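Local coordinates for protein Dye-decolorizing peroxidase (Irpex lacteus, PDB 7D8M) that binds heme b and, as expected for a DyP-type peroxidase, probably uses it to oxidise dyes and other substrates with hydrogen peroxide, at residues 27-32 with 219-224; 111-116 with 149-154. All blocks are in the same frame, centred on the assembly; numbering follows the deposited sequence.

Interaction 1 joins the two four-stranded antiparallel sheets of the protein through F27, F29 and F221, while interaction 2 lays the loop 111-116 over strand 147-156, at the edge of the first sheet. Their centres are about 7 Å apart. Strands 24-32 and 147-156 are neighbours, hydrogen-bonded from F27 N to L153 O (2.8 Å) and from V150 N to F29 O (2.8 Å). F113 of interaction 2 also sets its ring edge-to-face with F29 and touches F221, so both contacts share one apolar core. The heme borders strand 217-226 at L224, whereas the Y151 side chain of interaction 2 is about 14 Å away at the nearest atoms.

Interaction 1: residues 27-32 with 219-224; sequences FVFFHI and LVFRKL. With HEM (protoporphyrin IX containing Fe), chain B.
F221 of strand 217-226 lays its ring against those of F27 and F29 of strand 24-32, and these three phenylalanines make up the whole contact. F29 comes edge-on: its CZ stands over the centre of the F221 ring, 3.5 Å from F221 CE2, and the ring planes meet at 63°. This T-shaped pair directs the weakly positive C-H rim of F29 at the electron-rich face of F221. F27 meets the same ring obliquely. Its CD2 lies 3.7 Å from F221 CE1, which sits over one face of the F27 ring, displaced toward the rim, with 53° between the planes. The F221 ring reaches both partners because its CG is anti to the backbone N (chi1 177°), which extends the side chain across the gap between the strands. With the CA atoms of F27 and F221 9.7 Å apart and no hydrogen bond bridging the segments, large flat side chains suit all three buried positions. Replacing F221 with an alanine is likely to leave the F29 edge without its ring face, F27 without its oblique neighbour, and a gap between the strands. Along the strand, L224 is part of the heme pocket and brings CD1 to 3.7 Å from HEM CAB, an apolar branch against a vinyl carbon. F27 and F29 also pack on L123 and V121, respectively, of strand 120-126, and F221 touches L153 of strand 147-156 and F113 of a loop. The trio forms part of the apolar interface between two antiparallel sheets of strand order 2-3-1-4, consistent with the ferredoxin-like, dimeric alpha+beta barrel architecture of DyP-type peroxidases.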
loop_
_atom_site.group_PDB
_atom_site.type_symbol
_atom_site.label_atom_id
_atom_site.label_comp_id
_atom_site.label_asym_id
_atom_site.label_seq_id
_atom_site.Cartn_x
_atom_site.Cartn_y
_atom_site.Cartn_z
ATOM N N PHE A 27 12.878 4.640 -5.474
ATOM C CA PHE A 27 12.231 5.764 -4.804
ATOM C C PHE A 27 13.296 6.797 -4.483
ATOM O O PHE A 27 14.210 6.517 -3.699
ATOM C CB PHE A 27 11.523 5.314 -3.521
ATOM C CG PHE A 27 10.375 4.382 -3.756
ATOM C CD1 PHE A 27 10.595 3.021 -3.922
ATOM C CD2 PHE A 27 9.077 4.865 -3.822
ATOM C CE1 PHE A 27 9.536 2.152 -4.139
ATOM C CE2 PHE A 27 8.008 4.012 -4.048
ATOM C CZ PHE A 27 8.236 2.651 -4.207
ATOM N N VAL A 28 13.192 7.984 -5.095
ATOM C CA VAL A 28 14.174 9.046 -4.891
ATOM C C VAL A 28 13.513 10.142 -4.069
ATOM O O VAL A 28 12.718 10.934 -4.592
ATOM C CB VAL A 28 14.711 9.595 -6.218
ATOM C CG1 VAL A 28 15.771 10.668 -5.951
ATOM C CG2 VAL A 28 15.306 8.464 -7.052
ATOM N N PHE A 29 13.857 10.212 -2.783
ATOM C CA PHE A 29 13.311 11.225 -1.888
ATOM C C PHE A 29 14.270 12.408 -1.835
ATOM O O PHE A 29 15.488 12.231 -1.717
ATOM C CB PHE A 29 13.080 10.659 -0.487
ATOM C CG PHE A 29 12.095 9.487 -0.444
ATOM C CD1 PHE A 29 10.730 9.709 -0.334
ATOM C CD2 PHE A 29 12.548 8.183 -0.532
ATOM C CE1 PHE A 29 9.823 8.636 -0.300
ATOM C CE2 PHE A 29 11.656 7.109 -0.488
ATOM C CZ PHE A 29 10.294 7.338 -0.375
ATOM N N PHE A 30 13.727 13.614 -1.921
ATOM C CA PHE A 30 14.587 14.768 -2.114
ATOM C C PHE A 30 14.079 15.959 -1.321
ATOM O O PHE A 30 12.902 16.044 -0.962
ATOM C CB PHE A 30 14.683 15.149 -3.599
ATOM C CG PHE A 30 13.353 15.484 -4.232
ATOM C CD1 PHE A 30 12.817 16.766 -4.134
ATOM C CD2 PHE A 30 12.646 14.522 -4.941
ATOM C CE1 PHE A 30 11.593 17.073 -4.713
ATOM C CE2 PHE A 30 11.428 14.823 -5.527
ATOM C CZ PHE A 30 10.903 16.106 -5.415
ATOM N N HIS A 31 14.993 16.906 -1.118
ATOM C CA HIS A 31 14.723 18.212 -0.540
ATOM C C HIS A 31 15.015 19.265 -1.597
ATOM O O HIS A 31 15.927 19.095 -2.414
ATOM C CB HIS A 31 15.603 18.451 0.690
ATOM C CG HIS A 31 15.427 19.801 1.310
ATOM N ND1 HIS A 31 14.396 20.090 2.176
ATOM C CD2 HIS A 31 16.155 20.940 1.198
ATOM C CE1 HIS A 31 14.487 21.351 2.560
ATOM N NE2 HIS A 31 15.550 21.885 1.989
ATOM N N ILE A 32 14.241 20.348 -1.593
ATOM C CA ILE A 32 14.390 21.403 -2.592
ATOM C C ILE A 32 15.263 22.507 -2.006
ATOM O O ILE A 32 14.898 23.126 -0.999
ATOM C CB ILE A 32 13.026 21.948 -3.042
ATOM C CG1 ILE A 32 12.191 20.815 -3.641
ATOM C CG2 ILE A 32 13.206 23.072 -4.053
ATOM C CD1 ILE A 32 10.834 21.242 -4.133
ATOM N N LEU A 219 -0.402 10.071 -2.284
ATOM C CA LEU A 219 0.512 8.934 -2.270
ATOM C C LEU A 219 1.051 8.781 -0.854
ATOM O O LEU A 219 1.867 9.597 -0.406
ATOM C CB LEU A 219 1.653 9.148 -3.270
ATOM C CG LEU A 219 2.645 8.029 -3.649
ATOM C CD1 LEU A 219 3.621 8.559 -4.723
ATOM C CD2 LEU A 219 3.430 7.440 -2.455
ATOM N N VAL A 220 0.632 7.717 -0.164
ATOM C CA VAL A 220 1.208 7.366 1.129
ATOM C C VAL A 220 2.379 6.423 0.899
ATOM O O VAL A 220 2.212 5.361 0.287
ATOM C CB VAL A 220 0.175 6.706 2.055
ATOM C CG1 VAL A 220 0.887 6.208 3.307
ATOM C CG2 VAL A 220 -0.948 7.678 2.403
ATOM N N PHE A 221 3.555 6.783 1.409
ATOM C CA PHE A 221 4.707 5.887 1.374
ATOM C C PHE A 221 5.085 5.435 2.779
ATOM O O PHE A 221 5.193 6.256 3.699
ATOM C CB PHE A 221 5.928 6.526 0.705
ATOM C CG PHE A 221 7.147 5.633 0.723
ATOM C CD1 PHE A 221 7.382 4.745 -0.318
ATOM C CD2 PHE A 221 8.037 5.655 1.797
ATOM C CE1 PHE A 221 8.478 3.907 -0.302
ATOM C CE2 PHE A 221 9.142 4.819 1.827
ATOM C CZ PHE A 221 9.364 3.939 0.773
ATOM N N ARG A 222 5.323 4.131 2.923
ATOM C CA ARG A 222 5.832 3.544 4.155
ATOM C C ARG A 222 6.911 2.535 3.807
ATOM O O ARG A 222 6.680 1.634 2.997
ATOM C CB ARG A 222 4.721 2.834 4.953
ATOM C CG ARG A 222 3.524 3.679 5.308
ATOM C CD ARG A 222 3.046 3.325 6.733
ATOM N NE ARG A 222 3.709 4.225 7.646
ATOM C CZ ARG A 222 3.901 4.049 8.941
ATOM N NH1 ARG A 222 3.440 2.980 9.596
ATOM N NH2 ARG A 222 4.569 4.994 9.585
ATOM N N LYS A 223 8.085 2.680 4.408
ATOM C CA LYS A 223 9.092 1.629 4.372
ATOM C C LYS A 223 8.808 0.666 5.522
ATOM O O LYS A 223 9.038 1.006 6.688
ATOM C CB LYS A 223 10.497 2.207 4.484
ATOM C CG LYS A 223 11.570 1.137 4.427
ATOM C CD LYS A 223 12.974 1.729 4.361
ATOM C CE LYS A 223 14.020 0.632 4.284
ATOM N NZ LYS A 223 14.227 -0.022 5.611
ATOM N N LEU A 224 8.323 -0.541 5.196
ATOM C CA LEU A 224 7.886 -1.529 6.190
ATOM C C LEU A 224 8.848 -2.712 6.176
ATOM O O LEU A 224 8.791 -3.567 5.287
ATOM C CB LEU A 224 6.450 -1.969 5.919
ATOM C CG LEU A 224 5.435 -0.818 5.914
ATOM C CD1 LEU A 224 4.050 -1.323 5.559
ATOM C CD2 LEU A 224 5.425 -0.056 7.252
HETATM C CHA HEM B . -3.929 -7.133 1.120
HETATM C CHB HEM B . 0.490 -8.217 2.799
HETATM C CHC HEM B . 0.854 -3.734 4.638
HETATM C CHD HEM B . -3.748 -2.837 3.395
HETATM C C1A HEM B . -2.764 -7.816 1.389
HETATM C C2A HEM B . -2.427 -9.149 0.926
HETATM C C3A HEM B . -1.195 -9.438 1.383
HETATM C C4A HEM B . -0.721 -8.303 2.145
HETATM C CMA HEM B . -0.384 -10.729 1.169
HETATM C CAA HEM B . -3.348 -10.041 0.051
HETATM C CBA HEM B . -3.097 -9.765 -1.431
HETATM C CGA HEM B . -4.167 -8.865 -2.020
HETATM O O1A HEM B . -5.349 -8.990 -1.622
HETATM O O2A HEM B . -3.842 -8.036 -2.914
HETATM C C1B HEM B . 0.977 -7.084 3.405
HETATM C C2B HEM B . 2.315 -6.935 3.929
HETATM C C3B HEM B . 2.409 -5.696 4.449
HETATM C C4B HEM B . 1.142 -5.027 4.251
HETATM C CMB HEM B . 3.382 -8.069 3.896
HETATM C CAB HEM B . 3.618 -4.993 5.114
HETATM C CBB HEM B . 4.884 -5.394 4.955
HETATM C C1C HEM B . -0.379 -3.111 4.534
HETATM C C2C HEM B . -0.754 -1.824 5.095
HETATM C C3C HEM B . -2.031 -1.574 4.743
HETATM C C4C HEM B . -2.502 -2.707 3.968
HETATM C CMC HEM B . 0.215 -0.938 5.916
HETATM C CAC HEM B . -2.937 -0.362 5.084
HETATM C CBC HEM B . -2.738 0.424 6.157
HETATM C C1D HEM B . -4.149 -3.866 2.570
HETATM C C2D HEM B . -5.341 -3.904 1.736
HETATM C C3D HEM B . -5.390 -5.085 1.119
HETATM C C4D HEM B . -4.228 -5.850 1.531
HETATM C CMD HEM B . -6.393 -2.793 1.583
HETATM C CAD HEM B . -6.492 -5.556 0.149
HETATM C CBD HEM B . -7.603 -6.221 0.967
HETATM C CGD HEM B . -8.777 -6.619 0.097
HETATM O O1D HEM B . -9.337 -7.723 0.325
HETATM O O2D HEM B . -9.152 -5.845 -0.828
HETATM N NA HEM B . -1.709 -7.337 2.133
HETATM N NB HEM B . 0.280 -5.901 3.614
HETATM N NC HEM B . -1.470 -3.616 3.867
HETATM N ND HEM B . -3.479 -5.066 2.408
HETATM FE FE HEM B . -1.635 -5.532 3.159
#

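Interaction 2: residues 111-116 with 149-154; sequences EAFKGT and IVYDLD
V150 is the first residue of 149-154 to meet the loop 111-116, and it does so through A112. Its carbonyl O lies 3.5 Å from A112 CB, while V150 CG2, from a branched apolar side chain suited to a methyl neighbour, approaches the same atom at 4.2 Å. The small alanine suits a site where the 3-10 turn 111-113 comes close to the strand, with the CA atoms of A112 and V150 6.1 Å apart. Y151 follows, and V150 and Y151 together face F29 of the adjacent strand, forming a classic beta bulge, which helps explain why two consecutive side chains both point toward the loop. Y151 touches A112 with its CB, at 4.1 Å from A112 CB, and then presents the ring to F113. With CG anti to the backbone N (chi1 -170°), the ring lies alongside its own strand, beside the end of the F113 ring. Its CD2 is 3.8 Å from F113 CZ, with the planes inclined at 77°; the approach is oblique for both rings. Tyrosine suits this partly exposed place, packing its ring on F113 while the hydroxyl end lies by K223. Phenylalanine suits the loop side because its long flat side chain spans from the turn into the apolar core. Beyond the contact, D152 and D154 form salt bridges with K26 of the neighbouring strand. Strand 147-156 is outermost in its ferredoxin-like sheet, next to strand 24-32. The loop between helix 95-102 and strand 120-126 covers it here, away from the heme, with F113 reaching inward to F29 and to F221 of strand 217-226.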
loop_
_atom_site.group_PDB
_atom_site.type_symbol
_atom_site.label_atom_id
_atom_site.label_comp_id
_atom_site.label_asym_id
_atom_site.label_seq_id
_atom_site.Cartn_x
_atom_site.Cartn_y
_atom_site.Cartn_z
ATOM N N GLU A 111 16.281 7.998 9.277
ATOM C CA GLU A 111 16.517 9.354 9.766
ATOM C C GLU A 111 15.940 10.406 8.823
ATOM O O GLU A 111 15.342 11.389 9.276
ATOM C CB GLU A 111 18.016 9.577 9.969
ATOM C CG GLU A 111 18.366 10.940 10.530
ATOM C CD GLU A 111 17.794 11.161 11.922
ATOM O OE1 GLU A 111 17.623 10.167 12.667
ATOM O OE2 GLU A 111 17.520 12.331 12.275
ATOM N N ALA A 112 16.097 10.212 7.507
ATOM C CA ALA A 112 15.651 11.211 6.540
ATOM C C ALA A 112 14.169 11.535 6.666
ATOM O O ALA A 112 13.752 12.637 6.287
ATOM C CB ALA A 112 15.953 10.741 5.114
ATOM N N PHE A 113 13.365 10.616 7.186
ATOM C CA PHE A 113 11.934 10.853 7.312
ATOM C C PHE A 113 11.549 11.548 8.613
ATOM O O PHE A 113 10.395 11.987 8.747
ATOM C CB PHE A 113 11.169 9.526 7.213
ATOM C CG PHE A 113 11.220 8.898 5.856
ATOM C CD1 PHE A 113 10.800 9.603 4.739
ATOM C CD2 PHE A 113 11.683 7.609 5.695
ATOM C CE1 PHE A 113 10.850 9.035 3.478
ATOM C CE2 PHE A 113 11.738 7.028 4.434
ATOM C CZ PHE A 113 11.322 7.748 3.325
ATOM N N LYS A 114 12.474 11.655 9.570
ATOM C CA LYS A 114 12.135 12.103 10.922
ATOM C C LYS A 114 12.086 13.629 10.958
ATOM O O LYS A 114 12.891 14.314 11.593
ATOM C CB LYS A 114 13.119 11.534 11.934
ATOM C CG LYS A 114 13.151 10.013 11.933
ATOM C CD LYS A 114 14.100 9.463 12.980
ATOM C CE LYS A 114 13.467 9.505 14.363
ATOM N NZ LYS A 114 14.323 8.798 15.350
ATOM N N GLY A 115 11.101 14.159 10.258
ATOM C CA GLY A 115 10.886 15.588 10.243
ATOM C C GLY A 115 10.072 15.967 9.024
ATOM O O GLY A 115 9.219 15.203 8.571
ATOM N N THR A 116 10.362 17.161 8.505
ATOM C CA THR A 116 9.657 17.690 7.346
ATOM C C THR A 116 10.650 18.140 6.283
ATOM O O THR A 116 10.357 19.034 5.485
ATOM C CB THR A 116 8.727 18.837 7.748
ATOM O OG1 THR A 116 9.493 19.874 8.378
ATOM C CG2 THR A 116 7.649 18.342 8.718
ATOM N N ILE A 149 19.214 14.715 -2.821
ATOM C CA ILE A 149 18.588 13.424 -2.573
ATOM C C ILE A 149 18.879 13.055 -1.128
ATOM O O ILE A 149 20.043 12.943 -0.731
ATOM C CB ILE A 149 19.097 12.349 -3.541
ATOM C CG1 ILE A 149 18.585 12.644 -4.951
ATOM C CG2 ILE A 149 18.650 10.943 -3.056
ATOM C CD1 ILE A 149 19.289 11.859 -6.056
ATOM N N VAL A 150 17.825 12.912 -0.330
ATOM C CA VAL A 150 17.989 12.602 1.084
ATOM C C VAL A 150 17.802 11.118 1.380
ATOM O O VAL A 150 18.207 10.660 2.457
ATOM C CB VAL A 150 17.029 13.451 1.945
ATOM C CG1 VAL A 150 17.264 14.951 1.676
ATOM C CG2 VAL A 150 15.598 13.097 1.638
ATOM N N TYR A 151 17.220 10.353 0.458
ATOM C CA TYR A 151 17.037 8.921 0.662
ATOM C C TYR A 151 16.771 8.282 -0.690
ATOM O O TYR A 151 15.923 8.769 -1.442
ATOM C CB TYR A 151 15.878 8.638 1.623
ATOM C CG TYR A 151 15.798 7.188 2.043
ATOM C CD1 TYR A 151 16.924 6.525 2.526
ATOM C CD2 TYR A 151 14.607 6.481 1.955
ATOM C CE1 TYR A 151 16.861 5.196 2.916
ATOM C CE2 TYR A 151 14.535 5.153 2.338
ATOM C CZ TYR A 151 15.667 4.519 2.818
ATOM O OH TYR A 151 15.608 3.201 3.193
ATOM N N ASP A 152 17.478 7.195 -0.990
ATOM C CA ASP A 152 17.431 6.559 -2.309
ATOM C C ASP A 152 17.219 5.064 -2.095
ATOM O O ASP A 152 18.159 4.349 -1.741
ATOM C CB ASP A 152 18.720 6.845 -3.081
ATOM C CG ASP A 152 18.628 6.479 -4.554
ATOM O OD1 ASP A 152 17.837 5.588 -4.898
ATOM O OD2 ASP A 152 19.367 7.079 -5.373
ATOM N N LEU A 153 15.991 4.586 -2.309
ATOM C CA LEU A 153 15.605 3.215 -1.976
ATOM C C LEU A 153 15.300 2.428 -3.248
ATOM O O LEU A 153 14.446 2.832 -4.043
ATOM C CB LEU A 153 14.395 3.203 -1.041
ATOM C CG LEU A 153 13.830 1.808 -0.790
ATOM C CD1 LEU A 153 14.846 0.992 -0.021
ATOM C CD2 LEU A 153 12.505 1.866 -0.028
ATOM N N ASP A 154 16.005 1.314 -3.443
ATOM C CA ASP A 154 15.700 0.386 -4.527
ATOM C C ASP A 154 14.791 -0.729 -4.025
ATOM O O ASP A 154 15.063 -1.345 -2.990
ATOM C CB ASP A 154 16.978 -0.220 -5.104
ATOM C CG ASP A 154 17.841 0.811 -5.811
ATOM O OD1 ASP A 154 17.281 1.609 -6.582
ATOM O OD2 ASP A 154 19.064 0.843 -5.575
#